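Local structure of 3'-5'-exonuclease (Saccharomyces cerevisiae, 3E2V) at residues I87-P91 against C92-E96; E363-A366 against I367-E371; K373-D376 against L377-I381. The protein cleaves DNA as a TatD-family nuclease, probably magnesium-dependent and probably with both endonuclease and 3'-to-5' exonuclease activities. One frame throughout, in Å; residues are numbered along the deposited sequence.

Contact 1: I87-P91 against C92-E96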
ATOM      1  N   ILE A  87       0.688   1.513  -9.504  1.00 12.18           N
ATOM      2  CA  ILE A  87       0.287   0.589 -10.578  1.00 12.62           C
ATOM      3  C   ILE A  87       1.018  -0.723 -10.371  1.00 12.20           C
ATOM      4  O   ILE A  87       2.237  -0.747 -10.221  1.00 12.48           O
ATOM      5  CB  ILE A  87       0.651   1.125 -11.971  1.00 12.33           C
ATOM      6  CG1 ILE A  87      -0.053   2.464 -12.238  1.00 12.14           C
ATOM      7  CG2 ILE A  87       0.307   0.071 -13.051  1.00 13.13           C
ATOM      8  CD1 ILE A  87       0.368   3.126 -13.559  1.00 13.75           C
ATOM      9  N   GLY A  88       0.267  -1.810 -10.371  1.00 12.43           N
ATOM     10  CA  GLY A  88       0.855  -3.135 -10.150  1.00 13.13           C
ATOM     11  C   GLY A  88      -0.205  -4.185  -9.952  1.00 12.91           C
ATOM     12  O   GLY A  88      -1.382  -3.865  -9.859  1.00 13.99           O
ATOM     13  N   VAL A  89       0.222  -5.446  -9.912  1.00 12.82           N
ATOM     14  CA  VAL A  89      -0.703  -6.570  -9.684  1.00 12.63           C
ATOM     15  C   VAL A  89      -0.303  -7.331  -8.427  1.00 13.07           C
ATOM     16  O   VAL A  89       0.805  -7.852  -8.338  1.00 13.38           O
ATOM     17  CB  VAL A  89      -0.771  -7.535 -10.893  1.00 12.75           C
ATOM     18  CG1 VAL A  89      -1.822  -8.613 -10.676  1.00 13.52           C
ATOM     19  CG2 VAL A  89      -1.090  -6.757 -12.152  1.00 13.77           C
ATOM     20  N   HIS A  90      -1.211  -7.345  -7.462  1.00 13.22           N
ATOM     21  CA  HIS A  90      -1.027  -7.910  -6.124  1.00 13.73           C
ATOM     22  C   HIS A  90      -1.098  -9.433  -6.229  1.00 14.31           C
ATOM     23  O   HIS A  90      -1.715  -9.959  -7.154  1.00 12.95           O
ATOM     24  CB  HIS A  90      -2.198  -7.324  -5.321  1.00 14.34           C
ATOM     25  CG  HIS A  90      -2.297  -7.714  -3.885  1.00 15.50           C
ATOM     26  ND1 HIS A  90      -2.642  -8.978  -3.467  1.00 15.53           N
ATOM     27  CD2 HIS A  90      -2.254  -6.951  -2.769  1.00 17.81           C
ATOM     28  CE1 HIS A  90      -2.744  -8.996  -2.149  1.00 17.55           C
ATOM     29  NE2 HIS A  90      -2.533  -7.773  -1.703  1.00 19.12           N
ATOM     30  N   PRO A  91      -0.450 -10.149  -5.298  1.00 14.38           N
ATOM     31  CA  PRO A  91      -0.541 -11.609  -5.324  1.00 15.62           C
ATOM     32  C   PRO A  91      -1.990 -12.155  -5.365  1.00 16.39           C
ATOM     33  O   PRO A  91      -2.186 -13.248  -5.927  1.00 18.09           O
ATOM     34  CB  PRO A  91       0.217 -12.036  -4.050  1.00 15.32           C
ATOM     35  CG  PRO A  91       0.324 -10.771  -3.220  1.00 14.94           C
ATOM     36  CD  PRO A  91       0.444  -9.673  -4.224  1.00 14.79           C
ATOM     37  N   CYS A  92      -2.980 -11.411  -4.848  1.00 17.19           N
ATOM     38  CA  CYS A  92      -4.428 -11.752  -4.948  1.00 18.33           C
ATOM     39  C   CYS A  92      -4.828 -12.053  -6.369  1.00 17.77           C
ATOM     40  O   CYS A  92      -5.771 -12.801  -6.630  1.00 18.19           O
ATOM     41  CB  CYS A  92      -5.342 -10.564  -4.530  1.00 19.52           C
ATOM     42  SG  CYS A  92      -5.177  -9.000  -5.548  1.00 24.18           S
ATOM     43  N   CYS A  93      -4.147 -11.399  -7.298  1.00 16.23           N
ATOM     44  CA  CYS A  93      -4.746 -11.117  -8.584  1.00 16.85           C
ATOM     45  C   CYS A  93      -3.869 -11.530  -9.743  1.00 15.47           C
ATOM     46  O   CYS A  93      -4.177 -11.210 -10.899  1.00 15.64           O
ATOM     47  CB  CYS A  93      -5.069  -9.622  -8.636  1.00 16.68           C
ATOM     48  SG  CYS A  93      -6.287  -9.113  -7.317  1.00 22.12           S
ATOM     49  N   VAL A  94      -2.787 -12.256  -9.442  1.00 14.72           N
ATOM     50  CA  VAL A  94      -1.842 -12.626 -10.502  1.00 15.18           C
ATOM     51  C   VAL A  94      -2.433 -13.570 -11.540  1.00 15.90           C
ATOM     52  O   VAL A  94      -1.872 -13.722 -12.623  1.00 16.38           O
ATOM     53  CB  VAL A  94      -0.493 -13.168  -9.947  1.00 14.66           C
ATOM     54  CG1 VAL A  94       0.309 -12.044  -9.281  1.00 15.28           C
ATOM     55  CG2 VAL A  94      -0.715 -14.341  -8.998  1.00 16.34           C
ATOM     56  N   ASN A  95      -3.564 -14.201 -11.226  1.00 16.21           N
ATOM     57  CA  ASN A  95      -4.206 -15.057 -12.228  1.00 17.07           C
ATOM     58  C   ASN A  95      -4.607 -14.270 -13.474  1.00 18.05           C
ATOM     59  O   ASN A  95      -4.797 -14.858 -14.540  1.00 17.95           O
ATOM     60  CB  ASN A  95      -5.439 -15.775 -11.663  1.00 17.43           C
ATOM     61  CG  ASN A  95      -5.089 -16.914 -10.724  1.00 17.55           C
ATOM     62  OD1 ASN A  95      -3.925 -17.225 -10.515  1.00 17.93           O
ATOM     63  ND2 ASN A  95      -6.122 -17.558 -10.167  1.00 17.78           N
ATOM     64  N   GLU A  96      -4.744 -12.954 -13.350  1.00 17.90           N
ATOM     65  CA  GLU A  96      -5.085 -12.150 -14.528  1.00 18.73           C
ATOM     66  C   GLU A  96      -3.982 -12.161 -15.597  1.00 18.50           C
ATOM     67  O   GLU A  96      -4.253 -11.859 -16.754  1.00 18.86           O
ATOM     68  CB  GLU A  96      -5.513 -10.741 -14.171  1.00 20.20           C
ATOM     69  CG  GLU A  96      -4.421  -9.828 -13.775  1.00 20.86           C
ATOM     70  CD  GLU A  96      -4.834  -8.377 -13.930  1.00 24.47           C
ATOM     71  OE1 GLU A  96      -4.253  -7.537 -13.250  1.00 21.60           O
ATOM     72  OE2 GLU A  96      -5.749  -8.070 -14.724  1.00 29.62           O
TER
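His90 folds back on the two cysteines that follow it, and two hydrogen bonds fix this turn. The backbone N of Cys92 donates to His90 ND1 at 2.8 Å, nearly straight (168°) and in the plane of the ring, so the imidazole is held by its edge. Cys93 N donates to His90 O, also at 2.8 Å, reaching it from above the carbonyl plane. With CG trans to the backbone N (chi1 -180°), the ring lies beside its own carbonyl carbon, which puts ND1 within bonding distance of Cys92 N.

Sulfur comes next: Cys92 SG lies 4.0 Å from the centroid of the His90 ring, in an oblique approach, and is bonded to Cys93 SG in a vicinal disulfide. With an alanine at His90, the Cys92 N-H would probably lose this acceptor, and the disulfide its aromatic neighbour.

Apolar packing is the work of Val89 CG1, 4.0 Å from Cys93 CB and 4.3 Å from Val94 CG1. Val89 CG2 merely abuts a polar atom, Glu96 OE1, which is bonded by Ile62 N.

His90 also touches Glu161, a magnesium-binding residue of this protein that carries no metal here, and its ring meets that of His202, placing this turn after strand 82-87 at the metal site of a TIM-barrel hydrolase.

Contact 2: E363-A366 against I367-E371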
ATOM      1  N   GLU A 363      -3.780  10.296  12.444  1.00 13.58           N
ATOM      2  CA  GLU A 363      -3.371  10.822  13.736  1.00 14.45           C
ATOM      3  C   GLU A 363      -3.412   9.779  14.847  1.00 13.95           C
ATOM      4  O   GLU A 363      -2.602   9.834  15.781  1.00 14.53           O
ATOM      5  CB  GLU A 363      -4.205  12.048  14.104  1.00 14.86           C
ATOM      6  CG  GLU A 363      -5.694  11.796  14.248  1.00 14.58           C
ATOM      7  CD  GLU A 363      -6.476  13.059  14.522  1.00 17.36           C
ATOM      8  OE1 GLU A 363      -5.860  14.118  14.763  1.00 18.48           O
ATOM      9  OE2 GLU A 363      -7.726  12.982  14.476  1.00 17.38           O
ATOM     10  N   GLN A 364      -4.323   8.807  14.749  1.00 13.77           N
ATOM     11  CA  GLN A 364      -4.390   7.737  15.746  1.00 14.11           C
ATOM     12  C   GLN A 364      -3.185   6.821  15.632  1.00 14.26           C
ATOM     13  O   GLN A 364      -2.632   6.390  16.624  1.00 14.05           O
ATOM     14  CB  GLN A 364      -5.680   6.920  15.585  1.00 14.14           C
ATOM     15  CG  GLN A 364      -6.958   7.700  15.791  1.00 15.32           C
ATOM     16  CD  GLN A 364      -8.190   6.860  15.539  1.00 16.13           C
ATOM     17  OE1 GLN A 364      -8.110   5.663  15.360  1.00 20.28           O
ATOM     18  NE2 GLN A 364      -9.347   7.507  15.517  1.00 20.59           N
ATOM     19  N   VAL A 365      -2.787   6.503  14.403  1.00 13.74           N
ATOM     20  CA  VAL A 365      -1.615   5.639  14.223  1.00 13.71           C
ATOM     21  C   VAL A 365      -0.378   6.353  14.784  1.00 13.43           C
ATOM     22  O   VAL A 365       0.425   5.737  15.493  1.00 13.83           O
ATOM     23  CB  VAL A 365      -1.421   5.260  12.740  1.00 13.72           C
ATOM     24  CG1 VAL A 365      -0.298   4.221  12.571  1.00 14.88           C
ATOM     25  CG2 VAL A 365      -2.734   4.727  12.165  1.00 14.21           C
ATOM     26  N   ALA A 366      -0.261   7.658  14.509  1.00 13.32           N
ATOM     27  CA  ALA A 366       0.899   8.430  14.964  1.00 13.72           C
ATOM     28  C   ALA A 366       0.958   8.471  16.505  1.00 14.55           C
ATOM     29  O   ALA A 366       2.021   8.292  17.099  1.00 14.56           O
ATOM     30  CB  ALA A 366       0.853   9.838  14.392  1.00 13.66           C
ATOM     31  N   ILE A 367      -0.197   8.657  17.141  1.00 14.83           N
ATOM     32  CA  ILE A 367      -0.246   8.694  18.617  1.00 15.43           C
ATOM     33  C   ILE A 367       0.251   7.372  19.173  1.00 15.20           C
ATOM     34  O   ILE A 367       1.101   7.327  20.068  1.00 15.39           O
ATOM     35  CB  ILE A 367      -1.682   8.934  19.117  1.00 15.91           C
ATOM     36  CG1 ILE A 367      -2.025  10.409  18.959  1.00 16.03           C
ATOM     37  CG2 ILE A 367      -1.844   8.490  20.590  1.00 16.90           C
ATOM     38  CD1 ILE A 367      -3.548  10.670  19.040  1.00 15.81           C
ATOM     39  N   VAL A 368      -0.264   6.274  18.635  1.00 14.60           N
ATOM     40  CA  VAL A 368       0.133   4.963  19.146  1.00 15.12           C
ATOM     41  C   VAL A 368       1.640   4.723  18.954  1.00 15.55           C
ATOM     42  O   VAL A 368       2.330   4.292  19.884  1.00 15.33           O
ATOM     43  CB  VAL A 368      -0.688   3.840  18.482  1.00 15.50           C
ATOM     44  CG1 VAL A 368      -0.156   2.460  18.879  1.00 16.29           C
ATOM     45  CG2 VAL A 368      -2.175   3.990  18.833  1.00 15.43           C
ATOM     46  N   VAL A 369       2.148   4.997  17.758  1.00 15.08           N
ATOM     47  CA  VAL A 369       3.555   4.735  17.476  1.00 15.75           C
ATOM     48  C   VAL A 369       4.448   5.600  18.373  1.00 16.35           C
ATOM     49  O   VAL A 369       5.454   5.114  18.888  1.00 16.50           O
ATOM     50  CB  VAL A 369       3.853   4.930  15.964  1.00 15.16           C
ATOM     51  CG1 VAL A 369       5.360   4.873  15.693  1.00 16.16           C
ATOM     52  CG2 VAL A 369       3.130   3.857  15.141  1.00 15.74           C
ATOM     53  N   SER A 370       4.046   6.852  18.588  1.00 16.45           N
ATOM     54  CA  SER A 370       4.837   7.754  19.416  0.50 17.03           C
ATOM     55  C   SER A 370       4.906   7.254  20.863  1.00 17.28           C
ATOM     56  O   SER A 370       5.979   7.279  21.481  1.00 17.67           O
ATOM     57  CB  SER A 370       4.272   9.172  19.339  0.50 17.01           C
ATOM     58  OG  SER A 370       3.079   9.287  20.089  0.50 18.53           O
ATOM     59  N   GLU A 371       3.785   6.768  21.392  1.00 17.69           N
ATOM     60  CA  GLU A 371       3.758   6.252  22.763  1.00 18.99           C
ATOM     61  C   GLU A 371       4.549   4.956  22.892  1.00 19.57           C
ATOM     62  O   GLU A 371       5.312   4.769  23.849  1.00 20.93           O
ATOM     63  CB  GLU A 371       2.310   6.068  23.241  1.00 19.31           C
ATOM     64  CG  GLU A 371       1.578   7.388  23.463  1.00 20.50           C
ATOM     65  CD  GLU A 371       2.064   8.120  24.707  1.00 23.86           C
ATOM     66  OE1 GLU A 371       2.189   7.464  25.761  1.00 27.00           O
ATOM     67  OE2 GLU A 371       2.320   9.331  24.617  1.00 25.24           O
TER
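Ile367, Val368, Val369 and Ser370 each send a backbone N-H to the peptide carbonyl four residues back, the regular alpha-helical pattern of helix 362-373, and these carbonyls are the flat groups of the contact. Ile367 N meets Glu363 O at 3.0 Å and Val369 N meets Val365 O at 2.9 Å; Val368 N to Gln364 O and Ser370 N to Ala366 O complete the set. One turn on, the Ile367 carbonyl has Glu371 N on one face, and Ser370 OG comes to that same face, though the serine is modelled in two conformers and this second bond is less certain.

The branched side chains crowd the oxygens of the first turn. Ile367 CG1, trans to its own carbonyl carbon (chi1 -78°), lies beside the backbone N and so comes within 3.3 Å of Glu363 O. CG2 of Val368 touches Gln364 O in the same manner, as does CG2 of Val369 with Val365 O, each at 3.3 Å. Side chain to side chain, Val365 CG1 and Val369 CG2 are 4.3 Å apart, and both valines pack against strand 298-300 through Leu300 and Leu298. Ala366 rests on Ile381 of helix 377-392, and Ile367 on Phe328 and Tyr322.

Chemically, the contact pairs the polar backbone atoms of a largely buried helical stretch with one another. Val365, Ala366 and Val369 give it an aliphatic face toward strand 298-300 and helix 377-392, while at the flanks the carboxylates of Glu363 and Glu371 are paired in salt bridges with Arg50 and Lys321.

Contact 3: K373-D376 against L377-I381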
ATOM      1  N   LYS A 373       7.074   3.944  21.069  1.00 21.93           N
ATOM      2  CA  LYS A 373       8.510   4.190  20.891  1.00 23.66           C
ATOM      3  C   LYS A 373       9.093   5.185  21.879  1.00 24.66           C
ATOM      4  O   LYS A 373      10.318   5.387  21.901  1.00 25.66           O
ATOM      5  CB  LYS A 373       8.764   4.715  19.486  1.00 22.76           C
ATOM      6  CG  LYS A 373       8.678   3.685  18.413  1.00 24.28           C
ATOM      7  CD  LYS A 373       8.996   4.352  17.087  1.00 26.54           C
ATOM      8  CE  LYS A 373       9.713   3.415  16.158  1.00 25.00           C
ATOM      9  NZ  LYS A 373      11.050   3.008  16.659  1.00 26.58           N
ATOM     10  N   ASP A 374       8.240   5.831  22.665  1.00 25.72           N
ATOM     11  CA  ASP A 374       8.683   6.894  23.571  1.00 26.81           C
ATOM     12  C   ASP A 374       9.455   7.969  22.782  1.00 26.47           C
ATOM     13  O   ASP A 374      10.562   8.389  23.149  1.00 27.31           O
ATOM     14  CB  ASP A 374       9.523   6.314  24.722  1.00 27.91           C
ATOM     15  CG  ASP A 374       9.778   7.325  25.825  1.00 31.03           C
ATOM     16  OD1 ASP A 374       8.984   8.287  25.976  1.00 34.26           O
ATOM     17  OD2 ASP A 374      10.789   7.153  26.540  1.00 34.49           O
ATOM     18  N   VAL A 375       8.863   8.373  21.665  1.00 25.61           N
ATOM     19  CA  VAL A 375       9.356   9.449  20.821  1.00 24.34           C
ATOM     20  C   VAL A 375       8.262  10.482  20.888  1.00 24.18           C
ATOM     21  O   VAL A 375       7.089  10.146  20.699  1.00 24.63           O
ATOM     22  CB  VAL A 375       9.554   8.979  19.352  1.00 24.30           C
ATOM     23  CG1 VAL A 375       9.928  10.146  18.434  1.00 23.80           C
ATOM     24  CG2 VAL A 375      10.615   7.889  19.280  1.00 23.96           C
ATOM     25  N   ASP A 376       8.622  11.716  21.214  1.00 23.03           N
ATOM     26  CA  ASP A 376       7.709  12.849  21.173  1.00 22.07           C
ATOM     27  C   ASP A 376       6.823  12.841  19.911  1.00 21.04           C
ATOM     28  O   ASP A 376       7.318  12.651  18.794  1.00 20.66           O
ATOM     29  CB  ASP A 376       8.536  14.137  21.226  1.00 22.82           C
ATOM     30  CG  ASP A 376       7.708  15.368  21.023  1.00 23.97           C
ATOM     31  OD1 ASP A 376       6.938  15.728  21.938  1.00 27.91           O
ATOM     32  OD2 ASP A 376       7.813  15.980  19.945  1.00 25.78           O
ATOM     33  N   LEU A 377       5.524  13.057  20.086  1.00 19.95           N
ATOM     34  CA  LEU A 377       4.568  12.975  18.965  1.00 19.48           C
ATOM     35  C   LEU A 377       4.933  13.878  17.773  1.00 19.24           C
ATOM     36  O   LEU A 377       4.983  13.424  16.627  1.00 19.11           O
ATOM     37  CB  LEU A 377       3.137  13.261  19.447  1.00 19.10           C
ATOM     38  CG  LEU A 377       2.018  13.171  18.416  1.00 19.76           C
ATOM     39  CD1 LEU A 377       1.933  11.758  17.819  1.00 21.14           C
ATOM     40  CD2 LEU A 377       0.686  13.538  19.056  1.00 21.21           C
ATOM     41  N   ALA A 378       5.186  15.157  18.033  1.00 18.80           N
ATOM     42  CA  ALA A 378       5.503  16.092  16.959  1.00 18.84           C
ATOM     43  C   ALA A 378       6.804  15.675  16.260  1.00 19.16           C
ATOM     44  O   ALA A 378       6.929  15.807  15.030  1.00 18.66           O
ATOM     45  CB  ALA A 378       5.594  17.535  17.506  1.00 19.71           C
ATOM     46  N   THR A 379       7.738  15.141  17.044  1.00 18.60           N
ATOM     47  CA  THR A 379       9.026  14.654  16.519  1.00 18.93           C
ATOM     48  C   THR A 379       8.811  13.509  15.529  1.00 17.91           C
ATOM     49  O   THR A 379       9.375  13.502  14.414  1.00 16.84           O
ATOM     50  CB  THR A 379       9.951  14.180  17.672  1.00 19.59           C
ATOM     51  OG1 THR A 379      10.189  15.283  18.559  1.00 22.28           O
ATOM     52  CG2 THR A 379      11.279  13.653  17.139  1.00 21.36           C
ATOM     53  N   LEU A 380       7.999  12.546  15.952  1.00 16.96           N
ATOM     54  CA  LEU A 380       7.680  11.403  15.112  1.00 16.04           C
ATOM     55  C   LEU A 380       6.972  11.839  13.832  1.00 15.89           C
ATOM     56  O   LEU A 380       7.326  11.406  12.738  1.00 15.47           O
ATOM     57  CB  LEU A 380       6.789  10.428  15.873  1.00 15.94           C
ATOM     58  CG  LEU A 380       6.324   9.285  14.970  1.00 17.03           C
ATOM     59  CD1 LEU A 380       7.506   8.331  14.749  1.00 17.74           C
ATOM     60  CD2 LEU A 380       5.139   8.576  15.595  1.00 19.18           C
ATOM     61  N   ILE A 381       5.969  12.695  13.966  1.00 14.74           N
ATOM     62  CA  ILE A 381       5.211  13.186  12.818  1.00 15.35           C
ATOM     63  C   ILE A 381       6.110  13.881  11.792  1.00 15.35           C
ATOM     64  O   ILE A 381       6.024  13.626  10.592  1.00 15.78           O
ATOM     65  CB  ILE A 381       4.006  14.051  13.261  1.00 15.95           C
ATOM     66  CG1 ILE A 381       2.977  13.155  13.975  1.00 16.62           C
ATOM     67  CG2 ILE A 381       3.387  14.750  12.069  1.00 16.85           C
ATOM     68  CD1 ILE A 381       1.911  13.947  14.715  1.00 17.23           C
TER
HETATM   69  O   HOH W   1       4.673  16.458  20.698  1.00 26.08           O
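Asp376 grips Thr379 from the N-cap position of helix 377-392. Its OD2 accepts twice, from Thr379 N at 3.0 Å and from Thr379 OG1 at 2.8 Å, both on the anti side of the carboxylate; the hydroxyl lies closer to the carboxylate plane than the backbone N-H, which stands 33° out of it. The two side chains cross at about a right angle. CG of Asp376 is swung trans to the backbone N (chi1 173°), beside the carbonyl carbon, and this turns the carboxylate over the first turn of the helix. The other oxygen, OD1, accepts from a water at 2.7 Å, and that water in turn accepts from Ala378 N, so a second N-H of the first turn is served through solvent. A negative charge here would probably be favoured by the helix N-terminus.

Just before the cap, Val375 CG1 packs 4.1 Å from Leu380 CB, a hydrophobic staple across the helix start, and it also touches Thr379 CG2. Leu380 continues inward onto Val369 and Ser370 of the preceding helix.

Further out, Asp374 has positive phi and is the C-prime residue of the Schellman motif ending helix 362-373: its N is bonded to Glu371 O, and Val375 N reaches back to Ser370 O. Lys373 NZ is tied to the carbonyls of Lys291 and Ile293.

The regular helical bonding begins with Leu380 N, which donates to Asp376 O at 2.9 Å with an N-H...O angle of 164°.

Contacts 2 and 3 belong to two consecutive helices and the tight turn joining them: their centres are 8 Å apart, and the chain passes from helix 362-373 into helix 377-392. Ser370 O probably accepts from Val375 N at 3.1 Å, while Leu380 CD2 and Leu377 CD1 each pack 3.5 Å from Ala366 O. Contact 1 lies on the opposite side of the chain's centre, its own centre about 31 Å from that of contact 2 and 36 Å from that of contact 3. It is the one beside the magnesium site, with the His90 side chain about 6 Å from the bound magnesium ion. In contact 2 the Val365 side chain is about 13 Å from the bound magnesium ion, and contact 3 is remote.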